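Local coordinates for putative sporulation-specific glycosylase YdhD (Bacillus subtilis subsp. subtilis str. 168, PDB 3CZ8), which probably hydrolyses glycosidic bonds of polysaccharides during sporulation, this chain being its TIM-barrel catalytic domain of glycosyl hydrolase family 18, at residues A[11-17]-A[301-307]; A[69-75]-A[113-119]; A[87-91]-A[126-130]; A[100-104]-A[136-141]. The protein carries 1 engineered substitution. All blocks are in the same frame, centred on the assembly; numbering follows the deposited sequence. Where two conformers were deposited one is given.

All four contacts belong to one TIM barrel. Contacts 1 and 2 join neighbouring strands in its wall, with centres 14 Å apart, while contacts 3 and 4 are made by the helices outside. Strand 114-118 of contact 2 leads to E120, the predicted proton donor; between nearest side-chain atoms, D118 lies about 3 Å and W306 of contact 1 about 7 Å from E120. Glycerol, probably from the crystallisation liquor, lies close to D118. Contact 3 touches contact 2 where F119 CD2 meets F130 CE2 at 3.5 Å. Contact 4 does so through I117 CD1 and L137 CD2, 3.8 Å apart. Helix 127-143 serves contacts 3 and 4.

Contact 1 of 4, residues A[11-17]-A[301-307]; sequences LSFYVLR and QAIGAWQ
With chi1 at -173° the F13 ring swings away from its own amide nitrogen, and W306 holds CG beside its N (chi1 -54°), which brings the phenyl edge onto the indole in a T-shaped pair, planes at 69°. The two strands close the TIM barrel: strand 9-17 runs antiparallel to the last strand, 302-310, and to strand 35-42. F13 CD2 stands over the centre of the indole, 3.7 Å from W306 CE2, while L11 CD2 reaches W306 CZ3 at 3.7 Å. F13 CZ lies 3.5 Å from G304 CA, in the space a CB would need. This face looks into the barrel, where F13 also meets F179 and M181; the W306 side chain lies about 7 Å (nearest side-chain atoms) from E120, the predicted proton donor. On the face of S12, Y14 and L16, Q307 lays its amide oxygen over the rim of the Y14 ring and donates from NE2 to S12 OG (3.0 Å). The phenol of Y14 bonds to E248 of the second subunit. Backbone bonds pair S12 with Q307, Y14 with A305 and L16 with I303; the shortest runs from L16 N to I303 O, 2.7 Å. Near the strand end V15 CG1 presses unusually close to A302 CB, at 3.5 Å.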
loop_
_atom_site.group_PDB
_atom_site.type_symbol
_atom_site.label_atom_id
_atom_site.label_comp_id
_atom_site.label_asym_id
_atom_site.label_seq_id
_atom_site.Cartn_x
_atom_site.Cartn_y
_atom_site.Cartn_z
ATOM N N LEU A 11 0.791 -5.801 5.511
ATOM C CA LEU A 11 2.143 -5.429 5.117
ATOM C C LEU A 11 3.074 -6.635 5.187
ATOM O O LEU A 11 3.049 -7.402 6.149
ATOM C CB LEU A 11 2.682 -4.286 5.988
ATOM C CG LEU A 11 4.036 -3.676 5.605
ATOM C CD1 LEU A 11 3.932 -2.843 4.325
ATOM C CD2 LEU A 11 4.595 -2.838 6.744
ATOM N N SER A 12 3.883 -6.797 4.150
ATOM C CA SER A 12 4.941 -7.783 4.172
ATOM C C SER A 12 6.200 -7.285 3.469
ATOM O O SER A 12 6.127 -6.488 2.531
ATOM C CB SER A 12 4.459 -9.118 3.593
ATOM O OG SER A 12 4.281 -9.047 2.195
ATOM N N PHE A 13 7.347 -7.752 3.956
ATOM C CA PHE A 13 8.655 -7.432 3.396
ATOM C C PHE A 13 9.165 -8.608 2.559
ATOM O O PHE A 13 9.224 -9.744 3.034
ATOM C CB PHE A 13 9.629 -7.114 4.533
ATOM C CG PHE A 13 10.974 -6.616 4.076
ATOM C CD1 PHE A 13 12.073 -7.474 4.051
ATOM C CD2 PHE A 13 11.145 -5.286 3.689
ATOM C CE1 PHE A 13 13.326 -7.019 3.645
ATOM C CE2 PHE A 13 12.397 -4.817 3.285
ATOM C CZ PHE A 13 13.487 -5.688 3.263
ATOM N N TYR A 14 9.527 -8.342 1.310
ATOM C CA TYR A 14 9.898 -9.429 0.412
ATOM C C TYR A 14 11.249 -9.235 -0.246
ATOM O O TYR A 14 11.700 -8.108 -0.451
ATOM C CB TYR A 14 8.775 -9.738 -0.601
ATOM C CG TYR A 14 8.732 -8.852 -1.829
ATOM C CD1 TYR A 14 9.174 -9.328 -3.060
ATOM C CD2 TYR A 14 8.234 -7.551 -1.766
ATOM C CE1 TYR A 14 9.129 -8.537 -4.192
ATOM C CE2 TYR A 14 8.191 -6.741 -2.906
ATOM C CZ TYR A 14 8.646 -7.242 -4.112
ATOM O OH TYR A 14 8.614 -6.465 -5.246
ATOM N N VAL A 15 11.890 -10.351 -0.569
ATOM C CA VAL A 15 13.277 -10.353 -1.011
ATOM C C VAL A 15 13.383 -10.503 -2.531
ATOM O O VAL A 15 12.804 -11.423 -3.115
ATOM C CB VAL A 15 14.082 -11.444 -0.247
ATOM C CG1 VAL A 15 15.472 -11.608 -0.803
ATOM C CG2 VAL A 15 14.162 -11.092 1.237
ATOM N N LEU A 16 14.103 -9.569 -3.155
ATOM C CA LEU A 16 14.350 -9.560 -4.600
ATOM C C LEU A 16 15.820 -9.854 -4.838
ATOM O O LEU A 16 16.652 -8.943 -4.782
ATOM C CB LEU A 16 14.013 -8.185 -5.195
ATOM C CG LEU A 16 12.549 -7.750 -5.158
ATOM C CD1 LEU A 16 12.436 -6.284 -4.821
ATOM C CD2 LEU A 16 11.854 -8.069 -6.476
ATOM N N ARG A 17 16.137 -11.125 -5.092
ATOM C CA ARG A 17 17.524 -11.579 -5.175
ATOM C C ARG A 17 18.349 -10.868 -6.252
ATOM O O ARG A 17 17.836 -10.551 -7.328
ATOM C CB ARG A 17 17.587 -13.103 -5.365
ATOM C CG ARG A 17 19.010 -13.654 -5.348
ATOM C CD ARG A 17 19.097 -15.127 -5.635
ATOM N NE ARG A 17 19.361 -15.867 -4.406
ATOM C CZ ARG A 17 19.854 -17.099 -4.357
ATOM N NH1 ARG A 17 20.135 -17.755 -5.478
ATOM N NH2 ARG A 17 20.063 -17.674 -3.180
ATOM N N GLN A 301 23.482 -9.963 -1.287
ATOM C CA GLN A 301 22.463 -11.000 -1.497
ATOM C C GLN A 301 21.242 -10.547 -2.291
ATOM O O GLN A 301 20.825 -11.236 -3.225
ATOM C CB GLN A 301 22.011 -11.597 -0.159
ATOM C CG GLN A 301 20.873 -12.631 -0.235
ATOM C CD GLN A 301 21.270 -13.948 -0.918
ATOM O OE1 GLN A 301 20.441 -14.595 -1.551
ATOM N NE2 GLN A 301 22.530 -14.351 -0.774
ATOM N N ALA A 302 20.677 -9.398 -1.918
ATOM C CA ALA A 302 19.379 -8.977 -2.443
ATOM C C ALA A 302 19.024 -7.526 -2.163
ATOM O O ALA A 302 19.633 -6.864 -1.318
ATOM C CB ALA A 302 18.280 -9.870 -1.882
ATOM N N ILE A 303 18.024 -7.058 -2.909
ATOM C CA ILE A 303 17.245 -5.871 -2.590
ATOM C C ILE A 303 16.003 -6.381 -1.839
ATOM O O ILE A 303 15.463 -7.435 -2.176
ATOM C CB ILE A 303 16.889 -5.095 -3.900
ATOM C CG1 ILE A 303 18.070 -4.209 -4.353
ATOM C CG2 ILE A 303 15.586 -4.297 -3.790
ATOM C CD1 ILE A 303 18.213 -2.882 -3.630
ATOM N N GLY A 304 15.592 -5.673 -0.790
ATOM C CA GLY A 304 14.332 -5.976 -0.100
ATOM C C GLY A 304 13.320 -4.856 -0.282
ATOM O O GLY A 304 13.690 -3.682 -0.299
ATOM N N ALA A 305 12.043 -5.208 -0.421
ATOM C CA ALA A 305 10.994 -4.212 -0.683
ATOM C C ALA A 305 9.651 -4.572 -0.052
ATOM O O ALA A 305 9.524 -5.603 0.613
ATOM C CB ALA A 305 10.839 -3.981 -2.176
ATOM N N TRP A 306 8.650 -3.719 -0.267
ATOM C CA TRP A 306 7.373 -3.835 0.441
ATOM C C TRP A 306 6.190 -4.133 -0.471
ATOM O O TRP A 306 6.124 -3.652 -1.600
ATOM C CB TRP A 306 7.094 -2.550 1.220
ATOM C CG TRP A 306 8.203 -2.155 2.145
ATOM C CD1 TRP A 306 9.261 -1.329 1.861
ATOM C CD2 TRP A 306 8.367 -2.564 3.506
ATOM N NE1 TRP A 306 10.068 -1.203 2.965
ATOM C CE2 TRP A 306 9.545 -1.952 3.987
ATOM C CE3 TRP A 306 7.630 -3.390 4.370
ATOM C CZ2 TRP A 306 10.003 -2.137 5.296
ATOM C CZ3 TRP A 306 8.089 -3.577 5.665
ATOM C CH2 TRP A 306 9.267 -2.950 6.117
ATOM N N GLN A 307 5.253 -4.927 0.038
ATOM C CA GLN A 307 3.996 -5.185 -0.660
ATOM C C GLN A 307 2.820 -5.129 0.311
ATOM O O GLN A 307 2.958 -5.454 1.497
ATOM C CB GLN A 307 4.036 -6.525 -1.407
ATOM C CG GLN A 307 4.674 -7.653 -0.623
ATOM C CD GLN A 307 4.649 -8.993 -1.338
ATOM O OE1 GLN A 307 4.612 -9.064 -2.567
ATOM N NE2 GLN A 307 4.685 -10.069 -0.560
HETATM O O HOH W 1 1.474 -8.419 2.201
#

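Contact 2 of 4, residues A[69-75]-A[113-119]; sequences PLATITN and GGVTIDF
A71 O accepts a bond from T116 N at 2.8 Å, the donor standing above the carbonyl plane (37° out), with V115 CA-H as a lesser, bent contact. These are parallel barrel strands of the TIM fold, 68-77 and 114-118, and the second carries D118, two residues before E120 in the D-x-E that ends the family 18 signature. The ladder continues with I73 N to T116 O and closes with D118 N to I73 O, 2.8 Å, which fixes the backbone of D118 close to the predicted proton donor. Two threonine methyls line one side of the aspartate: the T72 side chain is turned to set CG2 3.7 Å from D118 CB, and T74 CG2 lies beside D118 OD2. L70 CD2 lies 3.7 Å from G114 CA; a CB there would crowd L70 CD2 and the carbonyl O of the preceding residue. T116 OG1 rests near L70 CD1 and bonds to T149 and S37. The face of A71, I73 and I117 is covered by helices 93-110 and 127-143. I73 CB meets I117 CD1 at 3.9 Å, and N75, whose ND2 bonds to E120 O, sets OD1 3.3 Å from F119 CA.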
loop_
_atom_site.group_PDB
_atom_site.type_symbol
_atom_site.label_atom_id
_atom_site.label_comp_id
_atom_site.label_asym_id
_atom_site.label_seq_id
_atom_site.Cartn_x
_atom_site.Cartn_y
_atom_site.Cartn_z
ATOM N N PRO A 69 7.771 -18.312 3.822
ATOM C CA PRO A 69 7.062 -17.401 4.716
ATOM C C PRO A 69 7.768 -17.231 6.065
ATOM O O PRO A 69 8.042 -18.213 6.768
ATOM C CB PRO A 69 5.696 -18.066 4.892
ATOM C CG PRO A 69 5.939 -19.513 4.671
ATOM C CD PRO A 69 7.141 -19.645 3.772
ATOM N N LEU A 70 8.054 -15.984 6.421
ATOM C CA LEU A 70 8.685 -15.671 7.695
ATOM C C LEU A 70 7.721 -14.909 8.585
ATOM O O LEU A 70 6.976 -14.062 8.109
ATOM C CB LEU A 70 9.972 -14.860 7.476
ATOM C CG LEU A 70 11.036 -15.397 6.505
ATOM C CD1 LEU A 70 12.147 -14.373 6.286
ATOM C CD2 LEU A 70 11.631 -16.702 6.985
ATOM N N ALA A 71 7.725 -15.233 9.873
ATOM C CA ALA A 71 6.941 -14.503 10.863
ATOM C C ALA A 71 7.722 -13.294 11.356
ATOM O O ALA A 71 8.861 -13.426 11.802
ATOM C CB ALA A 71 6.604 -15.407 12.039
ATOM N N THR A 72 7.117 -12.113 11.294
ATOM C CA THR A 72 7.772 -10.929 11.832
ATOM C C THR A 72 7.410 -10.759 13.302
ATOM O O THR A 72 6.235 -10.736 13.667
ATOM C CB THR A 72 7.439 -9.658 11.031
ATOM O OG1 THR A 72 7.697 -9.903 9.647
ATOM C CG2 THR A 72 8.291 -8.486 11.486
ATOM N N ILE A 73 8.444 -10.650 14.129
ATOM C CA ILE A 73 8.297 -10.489 15.561
ATOM C C ILE A 73 8.780 -9.085 15.919
ATOM O O ILE A 73 9.923 -8.723 15.627
ATOM C CB ILE A 73 9.106 -11.573 16.349
ATOM C CG1 ILE A 73 8.998 -12.959 15.690
ATOM C CG2 ILE A 73 8.694 -11.609 17.822
ATOM C CD1 ILE A 73 7.589 -13.579 15.665
ATOM N N THR A 74 7.897 -8.293 16.530
ATOM C CA THR A 74 8.181 -6.883 16.828
ATOM C C THR A 74 7.935 -6.540 18.290
ATOM O O THR A 74 7.325 -7.320 19.026
ATOM C CB THR A 74 7.301 -5.913 15.991
ATOM O OG1 THR A 74 5.954 -5.947 16.479
ATOM C CG2 THR A 74 7.321 -6.256 14.498
ATOM N N ASN A 75 8.413 -5.363 18.693
ATOM C CA ASN A 75 8.072 -4.767 19.986
ATOM C C ASN A 75 7.072 -3.604 19.839
ATOM O O ASN A 75 7.210 -2.548 20.464
ATOM C CB ASN A 75 9.329 -4.332 20.749
ATOM C CG ASN A 75 10.225 -3.395 19.945
ATOM O OD1 ASN A 75 10.364 -3.530 18.729
ATOM N ND2 ASN A 75 10.852 -2.448 20.635
ATOM N N GLY A 113 8.547 -20.801 7.781
ATOM C CA GLY A 113 9.892 -21.286 7.474
ATOM C C GLY A 113 11.002 -20.594 8.254
ATOM O O GLY A 113 12.181 -20.883 8.052
ATOM N N GLY A 114 10.625 -19.686 9.151
ATOM C CA GLY A 114 11.591 -18.909 9.916
ATOM C C GLY A 114 11.003 -17.619 10.451
ATOM O O GLY A 114 9.778 -17.449 10.465
ATOM N N VAL A 115 11.867 -16.723 10.922
ATOM C CA VAL A 115 11.413 -15.429 11.433
ATOM C C VAL A 115 12.173 -14.230 10.890
ATOM O O VAL A 115 13.241 -14.355 10.281
ATOM C CB VAL A 115 11.438 -15.327 12.988
ATOM C CG1 VAL A 115 10.414 -16.238 13.617
ATOM C CG2 VAL A 115 12.823 -15.589 13.535
ATOM N N THR A 116 11.584 -13.065 11.133
ATOM C CA THR A 116 12.242 -11.782 10.954
ATOM C C THR A 116 12.066 -11.040 12.261
ATOM O O THR A 116 10.948 -10.713 12.653
ATOM C CB THR A 116 11.659 -10.982 9.777
ATOM O OG1 THR A 116 11.825 -11.741 8.577
ATOM C CG2 THR A 116 12.377 -9.642 9.619
ATOM N N ILE A 117 13.168 -10.827 12.969
ATOM C CA ILE A 117 13.116 -10.036 14.185
ATOM C C ILE A 117 13.116 -8.574 13.752
ATOM O O ILE A 117 14.023 -8.121 13.048
ATOM C CB ILE A 117 14.298 -10.352 15.148
ATOM C CG1 ILE A 117 14.192 -11.781 15.710
ATOM C CG2 ILE A 117 14.353 -9.342 16.277
ATOM C CD1 ILE A 117 12.949 -12.036 16.603
ATOM N N ASP A 118 12.065 -7.859 14.133
ATOM C CA ASP A 118 11.962 -6.435 13.861
ATOM C C ASP A 118 11.807 -5.727 15.204
ATOM O O ASP A 118 10.734 -5.240 15.550
ATOM C CB ASP A 118 10.794 -6.151 12.904
ATOM C CG ASP A 118 10.655 -4.672 12.541
ATOM O OD1 ASP A 118 11.654 -3.929 12.615
ATOM O OD2 ASP A 118 9.535 -4.253 12.179
ATOM N N PHE A 119 12.892 -5.708 15.971
ATOM C CA PHE A 119 12.905 -4.973 17.223
ATOM C C PHE A 119 13.510 -3.608 16.959
ATOM O O PHE A 119 14.669 -3.493 16.557
ATOM C CB PHE A 119 13.679 -5.702 18.341
ATOM C CG PHE A 119 13.021 -6.973 18.835
ATOM C CD1 PHE A 119 11.731 -7.330 18.441
ATOM C CD2 PHE A 119 13.698 -7.804 19.728
ATOM C CE1 PHE A 119 11.134 -8.499 18.904
ATOM C CE2 PHE A 119 13.105 -8.975 20.209
ATOM C CZ PHE A 119 11.821 -9.322 19.795
#

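Contact 3 of 4, residues A[87-91]-A[126-130]; sequences HQVLN and DRDLF
On the helical outside of the TIM barrel, the last turn of helix 83-90 meets the first turn of helix 127-143. D126 holds the N-cap position of the latter, but its carboxylate makes no capping bond and turns to helix 83-90 instead. Its two oxygens take different partners. OD1 of D126 receives an almost straight bond from N91 ND2 (3.2 Å), which comes from above the carboxylate plane. OD2 is approached by H87 ND1 at 2.7 Å, but the bend at the hydrogen (121°) makes this bond weak. N91 ND2 also donates to H87 O at 2.7 Å, and it sits over the centre of the imidazole, so one amide nitrogen ties the helix end to D126. A water gives hydrogens to both N91 OD1 and D126 OD1. Below this polar cluster L90 is the apolar wedge: CD1 touches D126 CB at 3.8 Å and F130 CB at 3.9 Å, and CB faces L129 CB at 4.2 Å. With an alanine in place of D126, N91 ND2 would probably lose its cross-helix acceptor, keeping H87 O, and H87 ND1 its weak carboxylate partner. V89 leans on R96 and L99 of helix 93-110, R127 forms a salt bridge with D158, and F130 drops inward against strand 114-118.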
loop_
_atom_site.group_PDB
_atom_site.type_symbol
_atom_site.label_atom_id
_atom_site.label_comp_id
_atom_site.label_asym_id
_atom_site.label_seq_id
_atom_site.Cartn_x
_atom_site.Cartn_y
_atom_site.Cartn_z
ATOM N N HIS A 87 13.274 -3.928 26.471
ATOM C CA HIS A 87 14.244 -3.812 27.572
ATOM C C HIS A 87 13.940 -4.783 28.721
ATOM O O HIS A 87 14.848 -5.402 29.271
ATOM C CB HIS A 87 14.297 -2.369 28.088
ATOM C CG HIS A 87 15.314 -2.140 29.164
ATOM N ND1 HIS A 87 16.606 -1.745 28.892
ATOM C CD2 HIS A 87 15.225 -2.229 30.513
ATOM C CE1 HIS A 87 17.274 -1.617 30.025
ATOM N NE2 HIS A 87 16.459 -1.907 31.024
ATOM N N GLN A 88 12.660 -4.914 29.062
ATOM C CA GLN A 88 12.210 -5.813 30.124
ATOM C C GLN A 88 12.426 -7.279 29.755
ATOM O O GLN A 88 12.648 -8.118 30.629
ATOM C CB GLN A 88 10.732 -5.569 30.448
ATOM C CG GLN A 88 10.456 -4.297 31.247
ATOM C CD GLN A 88 8.971 -4.033 31.433
ATOM O OE1 GLN A 88 8.240 -3.810 30.467
ATOM N NE2 GLN A 88 8.520 -4.047 32.681
ATOM N N VAL A 89 12.358 -7.571 28.458
ATOM C CA VAL A 89 12.604 -8.911 27.933
ATOM C C VAL A 89 14.103 -9.230 27.941
ATOM O O VAL A 89 14.518 -10.274 28.457
ATOM C CB VAL A 89 12.014 -9.074 26.509
ATOM C CG1 VAL A 89 12.491 -10.364 25.862
ATOM C CG2 VAL A 89 10.496 -9.047 26.558
ATOM N N LEU A 90 14.906 -8.316 27.395
ATOM C CA LEU A 90 16.349 -8.513 27.256
ATOM C C LEU A 90 17.116 -8.575 28.585
ATOM O O LEU A 90 18.237 -9.085 28.631
ATOM C CB LEU A 90 16.957 -7.439 26.339
ATOM C CG LEU A 90 16.593 -7.481 24.846
ATOM C CD1 LEU A 90 17.288 -6.364 24.083
ATOM C CD2 LEU A 90 16.903 -8.835 24.210
ATOM N N ASN A 91 16.503 -8.073 29.657
ATOM C CA ASN A 91 17.141 -8.037 30.974
ATOM C C ASN A 91 16.610 -9.086 31.962
ATOM O O ASN A 91 17.175 -9.273 33.042
ATOM C CB ASN A 91 17.069 -6.628 31.566
ATOM C CG ASN A 91 17.970 -5.649 30.843
ATOM O OD1 ASN A 91 19.096 -5.395 31.271
ATOM N ND2 ASN A 91 17.486 -5.100 29.735
ATOM N N ASP A 126 21.481 -2.309 25.989
ATOM C CA ASP A 126 21.013 -3.663 25.732
ATOM C C ASP A 126 21.630 -4.275 24.478
ATOM O O ASP A 126 21.063 -5.208 23.910
ATOM C CB ASP A 126 19.494 -3.648 25.568
ATOM C CG ASP A 126 18.765 -3.322 26.854
ATOM O OD1 ASP A 126 19.404 -3.303 27.927
ATOM O OD2 ASP A 126 17.539 -3.094 26.785
ATOM N N ARG A 127 22.794 -3.768 24.073
ATOM C CA ARG A 127 23.376 -4.160 22.801
ATOM C C ARG A 127 23.943 -5.585 22.791
ATOM O O ARG A 127 23.693 -6.339 21.846
ATOM C CB ARG A 127 24.361 -3.091 22.299
ATOM C CG ARG A 127 25.803 -3.159 22.761
ATOM C CD ARG A 127 26.719 -3.470 21.592
ATOM N NE ARG A 127 26.502 -2.564 20.465
ATOM C CZ ARG A 127 27.389 -2.319 19.502
ATOM N NH1 ARG A 127 28.582 -2.901 19.508
ATOM N NH2 ARG A 127 27.075 -1.480 18.525
ATOM N N ASP A 128 24.658 -5.959 23.850
ATOM C CA ASP A 128 25.205 -7.296 23.982
ATOM C C ASP A 128 24.130 -8.291 24.411
ATOM O O ASP A 128 24.210 -9.478 24.089
ATOM C CB ASP A 128 26.401 -7.286 24.943
ATOM C CG ASP A 128 27.635 -6.632 24.329
ATOM O OD1 ASP A 128 28.627 -6.410 25.059
ATOM O OD2 ASP A 128 27.616 -6.338 23.111
ATOM N N LEU A 129 23.114 -7.794 25.111
ATOM C CA LEU A 129 21.972 -8.613 25.518
ATOM C C LEU A 129 21.084 -8.976 24.338
ATOM O O LEU A 129 20.492 -10.060 24.309
ATOM C CB LEU A 129 21.147 -7.900 26.594
ATOM C CG LEU A 129 21.849 -7.595 27.924
ATOM C CD1 LEU A 129 20.977 -6.690 28.773
ATOM C CD2 LEU A 129 22.211 -8.868 28.689
ATOM N N PHE A 130 20.993 -8.058 23.376
ATOM C CA PHE A 130 20.250 -8.287 22.136
ATOM C C PHE A 130 20.953 -9.341 21.288
ATOM O O PHE A 130 20.305 -10.256 20.793
ATOM C CB PHE A 130 20.059 -6.977 21.353
ATOM C CG PHE A 130 19.123 -7.088 20.174
ATOM C CD1 PHE A 130 19.357 -6.348 19.022
ATOM C CD2 PHE A 130 18.015 -7.929 20.211
ATOM C CE1 PHE A 130 18.500 -6.434 17.930
ATOM C CE2 PHE A 130 17.165 -8.033 19.116
ATOM C CZ PHE A 130 17.406 -7.280 17.979
HETATM O O HOH W 2 20.704 -3.606 30.325
#

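Contact 4 of 4, residues A[100-104]-A[136-141]; sequences VNNIY and QLRDRL
V100 and I103 press against L137 in the tight half of this contact between two neighbouring outer helices of the TIM barrel, 93-110 and 127-143. The short segments run the same general way, 36° apart, with axes 9.8 Å from each other at closest. I103 CG2 meets L137 CD1 at 3.8 Å, the two side chains crossing at about a right angle, and V100 CG2 packs on L137 CB at 4.1 Å. L141 CD2 adds more distant touches to I103 and Y104. This apolar side faces the barrel: I103 and L137 rest on I117, and L137 reaches L148 of strand 147-153.

Toward solvent the packing gives way to a longer, polar reach by R140. Its CB lies on V100 CG1 at 3.8 Å; a bend at chi2 (97°) then carries the guanidinium back across Y104. The two flat groups stack, planes 21° apart, with NH2 over the ring centre and CZ 4.0 Å from the ring centroid in a cation-pi contact. The edge of the same guanidinium serves N101: R140 NE donates to N101 OD1 in the carbonyl plane, at 3.0 Å. A leucine in place of R140 would probably leave N101 OD1 without this donor and the Y104 face without its cation. R140 also touches a neighbouring molecule in the crystal, which may influence its pose. Within the stack, R140 NH1 stands 3.5 Å from Y104 CD1.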
loop_
_atom_site.group_PDB
_atom_site.type_symbol
_atom_site.label_atom_id
_atom_site.label_comp_id
_atom_site.label_asym_id
_atom_site.label_seq_id
_atom_site.Cartn_x
_atom_site.Cartn_y
_atom_site.Cartn_z
ATOM N N VAL A 100 12.162 -17.006 23.254
ATOM C CA VAL A 100 12.828 -17.962 22.357
ATOM C C VAL A 100 11.974 -19.224 22.128
ATOM O O VAL A 100 11.783 -19.659 20.983
ATOM C CB VAL A 100 14.271 -18.308 22.854
ATOM C CG1 VAL A 100 14.792 -19.594 22.230
ATOM C CG2 VAL A 100 15.234 -17.169 22.544
ATOM N N ASN A 101 11.433 -19.774 23.215
ATOM C CA ASN A 101 10.552 -20.942 23.141
ATOM C C ASN A 101 9.229 -20.649 22.438
ATOM O O ASN A 101 8.771 -21.456 21.625
ATOM C CB ASN A 101 10.301 -21.542 24.534
ATOM C CG ASN A 101 11.535 -22.219 25.112
ATOM O OD1 ASN A 101 12.310 -22.852 24.394
ATOM N ND2 ASN A 101 11.719 -22.083 26.419
ATOM N N ASN A 102 8.632 -19.496 22.748
ATOM C CA ASN A 102 7.383 -19.059 22.111
ATOM C C ASN A 102 7.504 -18.818 20.614
ATOM O O ASN A 102 6.587 -19.151 19.865
ATOM C CB ASN A 102 6.836 -17.804 22.783
ATOM C CG ASN A 102 6.283 -18.078 24.163
ATOM O OD1 ASN A 102 5.886 -19.202 24.482
ATOM N ND2 ASN A 102 6.266 -17.049 24.997
ATOM N N ILE A 103 8.635 -18.243 20.193
ATOM C CA ILE A 103 8.925 -18.015 18.772
ATOM C C ILE A 103 9.056 -19.351 18.036
ATOM O O ILE A 103 8.545 -19.501 16.919
ATOM C CB ILE A 103 10.196 -17.132 18.562
ATOM C CG1 ILE A 103 9.904 -15.661 18.869
ATOM C CG2 ILE A 103 10.708 -17.234 17.136
ATOM C CD1 ILE A 103 11.155 -14.813 19.069
ATOM N N TYR A 104 9.723 -20.317 18.671
ATOM C CA TYR A 104 9.801 -21.676 18.130
ATOM C C TYR A 104 8.415 -22.307 18.034
ATOM O O TYR A 104 8.076 -22.903 17.010
ATOM C CB TYR A 104 10.739 -22.580 18.950
ATOM C CG TYR A 104 10.916 -23.943 18.311
ATOM C CD1 TYR A 104 10.100 -25.021 18.671
ATOM C CD2 TYR A 104 11.876 -24.148 17.322
ATOM C CE1 TYR A 104 10.242 -26.265 18.065
ATOM C CE2 TYR A 104 12.028 -25.390 16.715
ATOM C CZ TYR A 104 11.209 -26.442 17.091
ATOM O OH TYR A 104 11.359 -27.675 16.494
ATOM N N GLN A 136 20.728 -17.139 21.237
ATOM C CA GLN A 136 19.882 -18.140 21.873
ATOM C C GLN A 136 18.749 -18.542 20.923
ATOM O O GLN A 136 18.337 -19.702 20.884
ATOM C CB GLN A 136 19.323 -17.619 23.199
ATOM C CG GLN A 136 19.044 -18.732 24.209
ATOM C CD GLN A 136 18.075 -18.339 25.310
ATOM O OE1 GLN A 136 17.118 -19.063 25.585
ATOM N NE2 GLN A 136 18.316 -17.196 25.949
ATOM N N LEU A 137 18.277 -17.572 20.147
ATOM C CA LEU A 137 17.262 -17.802 19.132
ATOM C C LEU A 137 17.801 -18.558 17.917
ATOM O O LEU A 137 17.097 -19.446 17.410
ATOM C CB LEU A 137 16.601 -16.484 18.714
ATOM C CG LEU A 137 15.382 -16.561 17.794
ATOM C CD1 LEU A 137 14.233 -17.359 18.425
ATOM C CD2 LEU A 137 14.929 -15.160 17.410
ATOM N N ARG A 138 18.972 -18.224 17.427
ATOM C CA ARG A 138 19.597 -19.020 16.418
ATOM C C ARG A 138 19.726 -20.499 16.764
ATOM O O ARG A 138 19.377 -21.324 15.982
ATOM C CB ARG A 138 20.907 -18.416 15.987
ATOM C CG ARG A 138 21.830 -19.354 15.330
ATOM C CD ARG A 138 21.445 -19.645 13.926
ATOM N NE ARG A 138 22.223 -18.830 13.047
ATOM C CZ ARG A 138 22.815 -19.246 11.958
ATOM N NH1 ARG A 138 23.505 -18.403 11.234
ATOM N NH2 ARG A 138 22.710 -20.481 11.591
ATOM N N ASP A 139 20.215 -20.808 17.949
ATOM C CA ASP A 139 20.424 -22.165 18.366
ATOM C C ASP A 139 19.155 -22.955 18.311
ATOM O O ASP A 139 19.149 -24.033 17.797
ATOM C CB ASP A 139 20.970 -22.223 19.782
ATOM C CG ASP A 139 22.403 -21.867 19.864
ATOM O OD1 ASP A 139 22.888 -21.694 20.968
ATOM O OD2 ASP A 139 23.050 -21.750 18.846
ATOM N N ARG A 140 18.095 -22.396 18.857
ATOM C CA ARG A 140 16.797 -23.008 18.863
ATOM C C ARG A 140 16.190 -23.208 17.504
ATOM O O ARG A 140 15.641 -24.217 17.207
ATOM C CB ARG A 140 15.859 -22.210 19.714
ATOM C CG ARG A 140 14.581 -22.887 20.003
ATOM C CD ARG A 140 14.638 -23.556 21.329
ATOM N NE ARG A 140 13.349 -24.003 21.816
ATOM C CZ ARG A 140 12.715 -25.069 21.377
ATOM N NH1 ARG A 140 11.558 -25.375 21.886
ATOM N NH2 ARG A 140 13.230 -25.804 20.424
ATOM N N LEU A 141 16.321 -22.223 16.669
ATOM C CA LEU A 141 15.681 -22.237 15.352
ATOM C C LEU A 141 16.390 -23.100 14.329
ATOM O O LEU A 141 15.733 -23.797 13.554
ATOM C CB LEU A 141 15.519 -20.824 14.785
ATOM C CG LEU A 141 14.444 -19.921 15.389
ATOM C CD1 LEU A 141 14.561 -18.565 14.752
ATOM C CD2 LEU A 141 13.042 -20.484 15.206
#